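Local coordinates for protein 2-dehydro-3-deoxyphosphogluconate aldolase (Vibrio fischeri, PDB 3NZR) that belongs to the KDGP aldolase family, enzymes whose fold falls in the large TIM-barrel class, at residues Thr99-Ser104 with Lys154-Ser159; Asn116-Pro121 with Lys162-Gly167; Val125-Ile130 with Ile143-Thr148. One frame throughout, in Å; residues are numbered along the deposited sequence.

Contact 1 of 3, residues Thr99-Ser104 with Lys154-Ser159; sequences TGVATS and KDMGGS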
loop_
_atom_site.group_PDB
_atom_site.type_symbol
_atom_site.label_atom_id
_atom_site.label_comp_id
_atom_site.label_asym_id
_atom_site.label_seq_id
_atom_site.Cartn_x
_atom_site.Cartn_y
_atom_site.Cartn_z
ATOM N N THR A 99 -2.677 -5.081 -0.567
ATOM C CA THR A 99 -1.740 -4.580 0.398
ATOM C C THR A 99 -0.273 -4.860 0.117
ATOM O O THR A 99 0.586 -4.555 0.930
ATOM C CB THR A 99 -2.099 -5.253 1.799
ATOM O OG1 THR A 99 -2.249 -6.663 1.601
ATOM C CG2 THR A 99 -3.513 -4.766 2.383
ATOM N N GLY A 100 0.037 -5.573 -0.945
ATOM C CA GLY A 100 1.381 -5.944 -1.272
ATOM C C GLY A 100 1.883 -5.224 -2.532
ATOM O O GLY A 100 3.055 -5.347 -2.838
ATOM N N VAL A 101 1.019 -4.469 -3.247
ATOM C CA VAL A 101 1.435 -3.764 -4.450
ATOM C C VAL A 101 2.623 -2.832 -4.267
ATOM O O VAL A 101 3.664 -2.928 -4.999
ATOM C CB VAL A 101 0.226 -3.011 -5.021
ATOM C CG1 VAL A 101 0.640 -2.167 -6.254
ATOM C CG2 VAL A 101 -0.838 -4.057 -5.379
ATOM N N ALA A 102 2.550 -1.976 -3.229
ATOM C CA ALA A 102 3.562 -0.993 -3.014
ATOM C C ALA A 102 4.858 -1.637 -2.596
ATOM O O ALA A 102 5.937 -1.183 -2.998
ATOM C CB ALA A 102 3.071 0.091 -1.898
ATOM N N THR A 103 4.778 -2.647 -1.715
ATOM C CA THR A 103 5.961 -3.327 -1.311
ATOM C C THR A 103 6.706 -3.972 -2.475
ATOM O O THR A 103 7.931 -3.881 -2.573
ATOM C CB THR A 103 5.613 -4.445 -0.343
ATOM O OG1 THR A 103 4.880 -3.927 0.781
ATOM C CG2 THR A 103 6.924 -5.122 0.145
ATOM N N SER A 104 5.990 -4.674 -3.326
ATOM C CA SER A 104 6.588 -5.253 -4.506
ATOM C C SER A 104 7.213 -4.206 -5.445
ATOM O O SER A 104 8.245 -4.414 -5.948
ATOM C CB SER A 104 5.584 -6.103 -5.248
ATOM O OG SER A 104 5.371 -7.312 -4.613
ATOM N N LYS A 154 -2.829 3.032 -8.407
ATOM C CA LYS A 154 -1.842 3.910 -9.012
ATOM C C LYS A 154 -0.959 4.568 -7.991
ATOM O O LYS A 154 0.260 4.569 -8.174
ATOM C CB LYS A 154 -2.436 5.031 -9.840
ATOM C CG LYS A 154 -3.100 4.575 -11.140
ATOM C CD LYS A 154 -3.664 5.834 -11.788
ATOM C CE LYS A 154 -4.282 5.564 -13.098
ATOM N NZ LYS A 154 -4.766 6.831 -13.691
ATOM N N ASP A 155 -1.591 5.140 -6.951
ATOM C CA ASP A 155 -0.845 5.730 -5.832
ATOM C C ASP A 155 0.145 4.796 -5.220
ATOM O O ASP A 155 1.160 5.267 -4.655
ATOM C CB ASP A 155 -1.758 6.239 -4.698
ATOM C CG ASP A 155 -2.654 7.471 -5.113
ATOM O OD1 ASP A 155 -2.332 8.180 -6.135
ATOM O OD2 ASP A 155 -3.636 7.751 -4.340
HETATM N N MSE A 156 -0.132 3.478 -5.258
HETATM C CA MSE A 156 0.731 2.501 -4.648
HETATM C C MSE A 156 1.778 1.882 -5.626
HETATM O O MSE A 156 2.467 0.935 -5.245
HETATM C CB MSE A 156 -0.134 1.434 -4.012
HETATM C CG MSE A 156 -0.882 2.025 -2.846
HETATM SE SE MSE A 156 -1.888 0.733 -1.785
HETATM C CE MSE A 156 -2.343 -0.436 -3.207
ATOM N N GLY A 157 1.895 2.436 -6.843
ATOM C CA GLY A 157 2.888 1.998 -7.800
ATOM C C GLY A 157 2.442 0.843 -8.636
ATOM O O GLY A 157 3.232 0.257 -9.337
ATOM N N GLY A 158 1.144 0.511 -8.594
ATOM C CA GLY A 158 0.593 -0.581 -9.426
ATOM C C GLY A 158 0.436 -0.239 -10.896
ATOM O O GLY A 158 0.379 0.913 -11.260
ATOM N N SER A 159 0.434 -1.269 -11.727
ATOM C CA SER A 159 0.259 -1.205 -13.164
ATOM C C SER A 159 -1.129 -1.575 -13.659
ATOM O O SER A 159 -1.549 -1.128 -14.689
ATOM C CB SER A 159 1.182 -2.217 -13.765
ATOM O OG SER A 159 2.453 -2.081 -13.206
#
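V101 and A102, at the start of helix 101-108, pack against the turn M156-G158 that finishes helix 146-155. V101 points toward this turn. Because CG1 stands anti to the backbone N (chi1 176°), that methyl reaches the glycine backbone, with V101 CG1 3.5 Å from G158 CA. V101 also meets selenomethionine M156, whose terminal CE lies 4.1 Å from V101 CB. The M156 chain runs out extended and then turns about the CG-SE bond (chi3 -33°), which brings the end methyl round to the valine.

A102 approaches with its main chain as well as its methyl. A102 CA is 3.1 Å from M156 O, a CA-H...O contact, and A102 CB leans on M156 CB at 4.1 Å. G157, with positive phi, is the C-prime residue of a Schellman motif that closes the helix, its N bonded to K154 O. The subunit interface is close by: A102 packs on A102 of the second subunit, and the D155 carboxylate binds L135 N and S136 OG of that subunit.

Conventional hydrogen bonds between the two segments are absent, so cohesion here comes from apolar fit and a C-H...O contact, with side-chain-free G158 letting the valine methyl lie directly on the backbone.

Contact 2 of 3, residues Asn116-Pro121 with Lys162-Gly167; sequences NGLISP and KYFPMG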
loop_
_atom_site.group_PDB
_atom_site.type_symbol
_atom_site.label_atom_id
_atom_site.label_comp_id
_atom_site.label_asym_id
_atom_site.label_seq_id
_atom_site.Cartn_x
_atom_site.Cartn_y
_atom_site.Cartn_z
ATOM N N ASN A 116 0.484 -6.214 -10.566
ATOM C CA ASN A 116 -0.986 -6.206 -10.476
ATOM C C ASN A 116 -1.495 -6.130 -9.065
ATOM O O ASN A 116 -0.717 -6.281 -8.112
ATOM C CB ASN A 116 -1.577 -7.307 -11.321
ATOM C CG ASN A 116 -1.521 -8.655 -10.698
ATOM O OD1 ASN A 116 -1.525 -8.820 -9.445
ATOM N ND2 ASN A 116 -1.551 -9.665 -11.545
ATOM N N GLY A 117 -2.733 -5.760 -8.875
ATOM C CA GLY A 117 -3.354 -5.735 -7.535
ATOM C C GLY A 117 -4.728 -6.397 -7.537
ATOM O O GLY A 117 -5.624 -6.023 -8.323
ATOM N N LEU A 118 -4.930 -7.340 -6.631
ATOM C CA LEU A 118 -6.144 -8.163 -6.592
ATOM C C LEU A 118 -7.270 -7.452 -5.958
ATOM O O LEU A 118 -7.179 -6.923 -4.841
ATOM C CB LEU A 118 -5.885 -9.394 -5.800
ATOM C CG LEU A 118 -7.047 -10.367 -5.546
ATOM C CD1 LEU A 118 -7.424 -10.918 -6.803
ATOM C CD2 LEU A 118 -6.551 -11.473 -4.637
ATOM N N ILE A 119 -8.316 -7.256 -6.752
ATOM C CA ILE A 119 -9.545 -6.732 -6.187
ATOM C C ILE A 119 -10.667 -7.632 -6.726
ATOM O O ILE A 119 -10.516 -8.341 -7.724
ATOM C CB ILE A 119 -9.737 -5.285 -6.539
ATOM C CG1 ILE A 119 -10.025 -5.128 -8.026
ATOM C CG2 ILE A 119 -8.546 -4.390 -6.071
ATOM C CD1 ILE A 119 -10.137 -3.647 -8.315
ATOM N N SER A 120 -11.776 -7.703 -6.006
ATOM C CA SER A 120 -12.757 -8.700 -6.262
ATOM C C SER A 120 -14.170 -8.210 -6.427
ATOM O O SER A 120 -14.544 -7.170 -5.853
ATOM C CB SER A 120 -12.728 -9.666 -5.119
ATOM O OG SER A 120 -11.360 -10.225 -4.931
ATOM N N PRO A 121 -15.011 -9.030 -7.051
ATOM C CA PRO A 121 -16.395 -8.622 -7.285
ATOM C C PRO A 121 -17.109 -8.639 -5.969
ATOM O O PRO A 121 -16.616 -9.260 -4.997
ATOM C CB PRO A 121 -16.961 -9.728 -8.181
ATOM C CG PRO A 121 -15.847 -10.365 -8.808
ATOM C CD PRO A 121 -14.660 -10.232 -7.827
ATOM N N LYS A 162 -6.030 -6.797 -11.102
ATOM C CA LYS A 162 -6.344 -8.218 -11.309
ATOM C C LYS A 162 -7.722 -8.472 -10.672
ATOM O O LYS A 162 -7.907 -8.357 -9.456
ATOM C CB LYS A 162 -5.343 -9.110 -10.640
ATOM C CG LYS A 162 -5.649 -10.618 -10.672
ATOM C CD LYS A 162 -4.540 -11.315 -9.942
ATOM C CE LYS A 162 -4.502 -12.804 -10.177
ATOM N NZ LYS A 162 -3.406 -13.341 -9.292
ATOM N N TYR A 163 -8.677 -8.760 -11.525
ATOM C CA TYR A 163 -10.040 -8.888 -11.137
ATOM C C TYR A 163 -10.295 -10.355 -10.968
ATOM O O TYR A 163 -10.241 -11.132 -11.930
ATOM C CB TYR A 163 -10.924 -8.335 -12.252
ATOM C CG TYR A 163 -12.310 -8.116 -11.813
ATOM C CD1 TYR A 163 -12.573 -7.301 -10.702
ATOM C CD2 TYR A 163 -13.374 -8.706 -12.466
ATOM C CE1 TYR A 163 -13.864 -7.094 -10.242
ATOM C CE2 TYR A 163 -14.674 -8.476 -12.027
ATOM C CZ TYR A 163 -14.903 -7.661 -10.920
ATOM O OH TYR A 163 -16.170 -7.391 -10.461
ATOM N N PHE A 164 -10.502 -10.745 -9.724
ATOM C CA PHE A 164 -10.627 -12.168 -9.395
ATOM C C PHE A 164 -11.423 -12.298 -8.117
ATOM O O PHE A 164 -11.228 -11.459 -7.188
ATOM C CB PHE A 164 -9.238 -12.738 -9.177
ATOM C CG PHE A 164 -9.199 -14.137 -8.687
ATOM C CD1 PHE A 164 -9.123 -15.215 -9.585
ATOM C CD2 PHE A 164 -9.154 -14.393 -7.324
ATOM C CE1 PHE A 164 -9.079 -16.518 -9.106
ATOM C CE2 PHE A 164 -9.090 -15.697 -6.841
ATOM C CZ PHE A 164 -9.055 -16.752 -7.706
ATOM N N PRO A 165 -12.234 -13.366 -8.014
ATOM C CA PRO A 165 -12.568 -14.364 -9.035
ATOM C C PRO A 165 -13.722 -13.954 -9.950
ATOM O O PRO A 165 -14.779 -13.581 -9.478
ATOM C CB PRO A 165 -12.978 -15.589 -8.224
ATOM C CG PRO A 165 -13.564 -15.053 -6.990
ATOM C CD PRO A 165 -12.760 -13.753 -6.685
HETATM N N MSE A 166 -13.525 -14.097 -11.259
HETATM C CA MSE A 166 -14.510 -13.593 -12.184
HETATM C C MSE A 166 -15.641 -14.581 -12.440
HETATM O O MSE A 166 -16.711 -14.202 -12.893
HETATM C CB MSE A 166 -13.819 -13.265 -13.462
HETATM C CG MSE A 166 -14.508 -12.315 -14.328
HETATM SE SE MSE A 166 -13.123 -11.618 -15.596
HETATM C CE MSE A 166 -13.021 -13.184 -16.732
ATOM N N GLY A 167 -15.398 -15.845 -12.133
ATOM C CA GLY A 167 -16.293 -16.921 -12.510
ATOM C C GLY A 167 -16.695 -16.881 -13.971
ATOM O O GLY A 167 -17.877 -17.105 -14.269
#
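N116 lays its side-chain amide against the aliphatic part of K162, its ND2 3.8 Å from K162 CD. The polar atoms are satisfied beyond the two segments: ND2 by E190 and N95, OD1 by the backbone N of Q96, while K162 NZ also reaches N95. G117 O then accepts K162 N at 2.9 Å and begins the parallel pairing. L118, on the same face of the sheet as K162, sends CD1 to within 3.5 Å of F164 CB, the two side chains meeting at a slant. I119 bonds on both sides of Y163, its N to K162 O at 2.9 Å and its O from F164 N at 3.1 Å.

Pairing gives way to side-chain chemistry at S120. With OG beside its own backbone N (chi1 -56°), the hydroxyl donates to F164 O at 2.6 Å, nearly along the C=O axis. P121 follows, its CD over one face of the Y163 ring and its CB 3.4 Å from Y163 OH. On the other segment, the F164-P165 peptide bond is cis, and P165 CB lies over a face of the F164 ring.

Strands 114-119 and 160-163 are adjacent in the parallel sheet, flanked by strands 93-94 and 188-191, and helix 172-184 covers Y163 through E174 and V178.

Contact 3 of 3, residues Val125-Ile130 with Ile143-Thr148; sequences VGMVKI and IVPVET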
loop_
_atom_site.group_PDB
_atom_site.type_symbol
_atom_site.label_atom_id
_atom_site.label_comp_id
_atom_site.label_asym_id
_atom_site.label_seq_id
_atom_site.Cartn_x
_atom_site.Cartn_y
_atom_site.Cartn_z
ATOM N N VAL A 125 -22.431 -3.697 -9.033
ATOM C CA VAL A 125 -21.754 -3.035 -10.133
ATOM C C VAL A 125 -21.143 -1.730 -9.625
ATOM O O VAL A 125 -21.795 -0.948 -8.957
ATOM C CB VAL A 125 -22.701 -2.708 -11.307
ATOM C CG1 VAL A 125 -21.950 -1.917 -12.434
ATOM C CG2 VAL A 125 -23.413 -3.992 -11.850
ATOM N N GLY A 126 -19.840 -1.563 -9.864
ATOM C CA GLY A 126 -19.108 -0.344 -9.467
ATOM C C GLY A 126 -18.468 -0.381 -8.103
ATOM O O GLY A 126 -17.756 0.558 -7.761
HETATM N N MSE A 127 -18.734 -1.411 -7.318
HETATM C CA MSE A 127 -18.093 -1.548 -6.048
HETATM C C MSE A 127 -17.188 -2.772 -6.029
HETATM O O MSE A 127 -17.558 -3.854 -6.559
HETATM C CB MSE A 127 -19.114 -1.688 -4.920
HETATM C CG MSE A 127 -20.114 -0.544 -4.826
HETATM SE SE MSE A 127 -19.265 1.164 -4.291
HETATM C CE MSE A 127 -18.879 0.888 -2.359
ATOM N N VAL A 128 -16.020 -2.611 -5.406
ATOM C CA VAL A 128 -15.032 -3.696 -5.389
ATOM C C VAL A 128 -14.452 -3.916 -4.011
ATOM O O VAL A 128 -14.342 -2.968 -3.214
ATOM C CB VAL A 128 -13.859 -3.476 -6.384
ATOM C CG1 VAL A 128 -14.327 -3.495 -7.872
ATOM C CG2 VAL A 128 -13.071 -2.224 -6.024
ATOM N N LYS A 129 -14.080 -5.167 -3.738
ATOM C CA LYS A 129 -13.508 -5.568 -2.443
ATOM C C LYS A 129 -11.963 -5.442 -2.521
ATOM O O LYS A 129 -11.350 -6.017 -3.424
ATOM C CB LYS A 129 -13.914 -6.958 -1.999
ATOM C CG LYS A 129 -13.171 -7.515 -0.793
ATOM C CD LYS A 129 -13.495 -8.965 -0.463
ATOM C CE LYS A 129 -12.481 -9.583 0.608
ATOM N NZ LYS A 129 -12.971 -10.915 1.048
ATOM N N ILE A 130 -11.365 -4.715 -1.590
ATOM C CA ILE A 130 -9.900 -4.483 -1.653
ATOM C C ILE A 130 -9.151 -5.030 -0.426
ATOM O O ILE A 130 -7.869 -4.866 -0.305
ATOM C CB ILE A 130 -9.552 -2.989 -1.809
ATOM C CG1 ILE A 130 -10.154 -2.171 -0.669
ATOM C CG2 ILE A 130 -10.091 -2.430 -3.170
ATOM C CD1 ILE A 130 -9.664 -0.745 -0.606
ATOM N N ILE A 143 -15.161 -2.436 0.971
ATOM C CA ILE A 143 -15.794 -2.393 -0.354
ATOM C C ILE A 143 -15.819 -0.943 -0.776
ATOM O O ILE A 143 -16.315 -0.061 -0.029
ATOM C CB ILE A 143 -17.263 -2.997 -0.309
ATOM C CG1 ILE A 143 -17.171 -4.513 -0.077
ATOM C CG2 ILE A 143 -18.062 -2.729 -1.616
ATOM C CD1 ILE A 143 -18.337 -5.150 0.597
ATOM N N VAL A 144 -15.257 -0.657 -1.933
ATOM C CA VAL A 144 -15.042 0.715 -2.312
ATOM C C VAL A 144 -15.343 0.935 -3.780
ATOM O O VAL A 144 -15.443 -0.018 -4.590
ATOM C CB VAL A 144 -13.555 1.099 -2.065
ATOM C CG1 VAL A 144 -13.173 0.801 -0.659
ATOM C CG2 VAL A 144 -12.669 0.333 -3.069
ATOM N N PRO A 145 -15.445 2.202 -4.162
ATOM C CA PRO A 145 -15.758 2.474 -5.542
ATOM C C PRO A 145 -14.603 2.022 -6.454
ATOM O O PRO A 145 -13.424 2.231 -6.095
ATOM C CB PRO A 145 -15.887 4.005 -5.556
ATOM C CG PRO A 145 -16.244 4.368 -4.254
ATOM C CD PRO A 145 -15.479 3.443 -3.350
ATOM N N VAL A 146 -14.918 1.414 -7.590
ATOM C CA VAL A 146 -13.877 0.886 -8.466
ATOM C C VAL A 146 -12.912 2.014 -8.908
ATOM O O VAL A 146 -11.662 1.840 -8.955
ATOM C CB VAL A 146 -14.459 0.054 -9.698
ATOM C CG1 VAL A 146 -15.242 0.871 -10.619
ATOM C CG2 VAL A 146 -13.277 -0.635 -10.454
ATOM N N GLU A 147 -13.477 3.190 -9.168
ATOM C CA GLU A 147 -12.632 4.331 -9.520
ATOM C C GLU A 147 -11.584 4.608 -8.466
ATOM O O GLU A 147 -10.426 4.902 -8.792
ATOM C CB GLU A 147 -13.491 5.590 -9.780
ATOM C CG GLU A 147 -14.554 5.410 -10.938
ATOM C CD GLU A 147 -15.958 4.807 -10.507
ATOM O OE1 GLU A 147 -16.117 4.286 -9.359
ATOM O OE2 GLU A 147 -16.917 4.850 -11.360
ATOM N N THR A 148 -11.965 4.525 -7.194
ATOM C CA THR A 148 -11.036 4.899 -6.132
ATOM C C THR A 148 -10.057 3.790 -5.913
ATOM O O THR A 148 -8.898 3.998 -5.578
ATOM C CB THR A 148 -11.804 5.164 -4.912
ATOM O OG1 THR A 148 -12.786 6.127 -5.280
ATOM C CG2 THR A 148 -10.997 5.707 -3.808
HETATM O O HOH W 1 -18.260 3.000 -8.590
#
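V128 and V144 form the hydrogen-bonded pair of a two-stranded antiparallel sheet, strand 127-129 against strand 143-145, whose N-to-C directions make an angle of 139°, well short of the 180° of an exactly antiparallel pair. Two backbone bonds join them, V128 N to V144 O at 2.8 Å and V144 N to V128 O at 2.8 Å.

The close packing lies on the face that carries both valines. V128 CG2 rests against V144 CG2, and V128 CG1 reaches V146 CB at 4.0 Å, in the first turn of helix 146-155. I130 closes this apolar group: its CG1 sits between the backbone N and the carbonyl carbon (chi1 57°), from where CD1 comes 3.8 Å from V144 CG1, the two side chains crossing at about a right angle. I119 of strand 114-119 and A149 of the helix add to the cluster, and V144 also packs on V144 of the second subunit.

The other side is more open to solvent, with M127, K129 and I143 all partly exposed. Selenomethionine M127 turns at both chi2 and chi3 and curls over I143, its CB 3.6 Å from I143 CG2 and its CE close to I143 O, while the selenium lies near the backbone of P145. K129 stretches away on this side, with a long, weak ion pair to D141. At the margin a water donates to G126 O and to E147 OE1, 2.6 Å from each.

P145 occupies the N-cap position. G126 O, besides holding the water, accepts V146 N at 3.0 Å from a donor 37° above the carbonyl plane. One main-chain oxygen therefore serves both a helix-start N-H and a bridging water, an arrangement that ties the strand pair to the helix; the carboxylate of E147, in the same first turn, would probably be favoured by the helix dipole.

How the contacts relate
The three contacts form a spatial series in which contact 2 touches both of the others. Contacts 1 and 2 have centres 15 Å apart and touch through V101, whose CG2 is 3.5 Å from N116 O and also packs on G117; the same valine thus serves a helix end and a sheet strand. Contact 2 passes into contact 3 over a centre separation of 11 Å, where S120 O and K129 N, 2.9 Å apart, are probably hydrogen-bonded and I119 meets I130. Contacts 1 and 3 lie 17 Å apart between centres and do not touch, yet they use opposite ends of helix 146-155. Both also border the second subunit, which contact 2 does not reach.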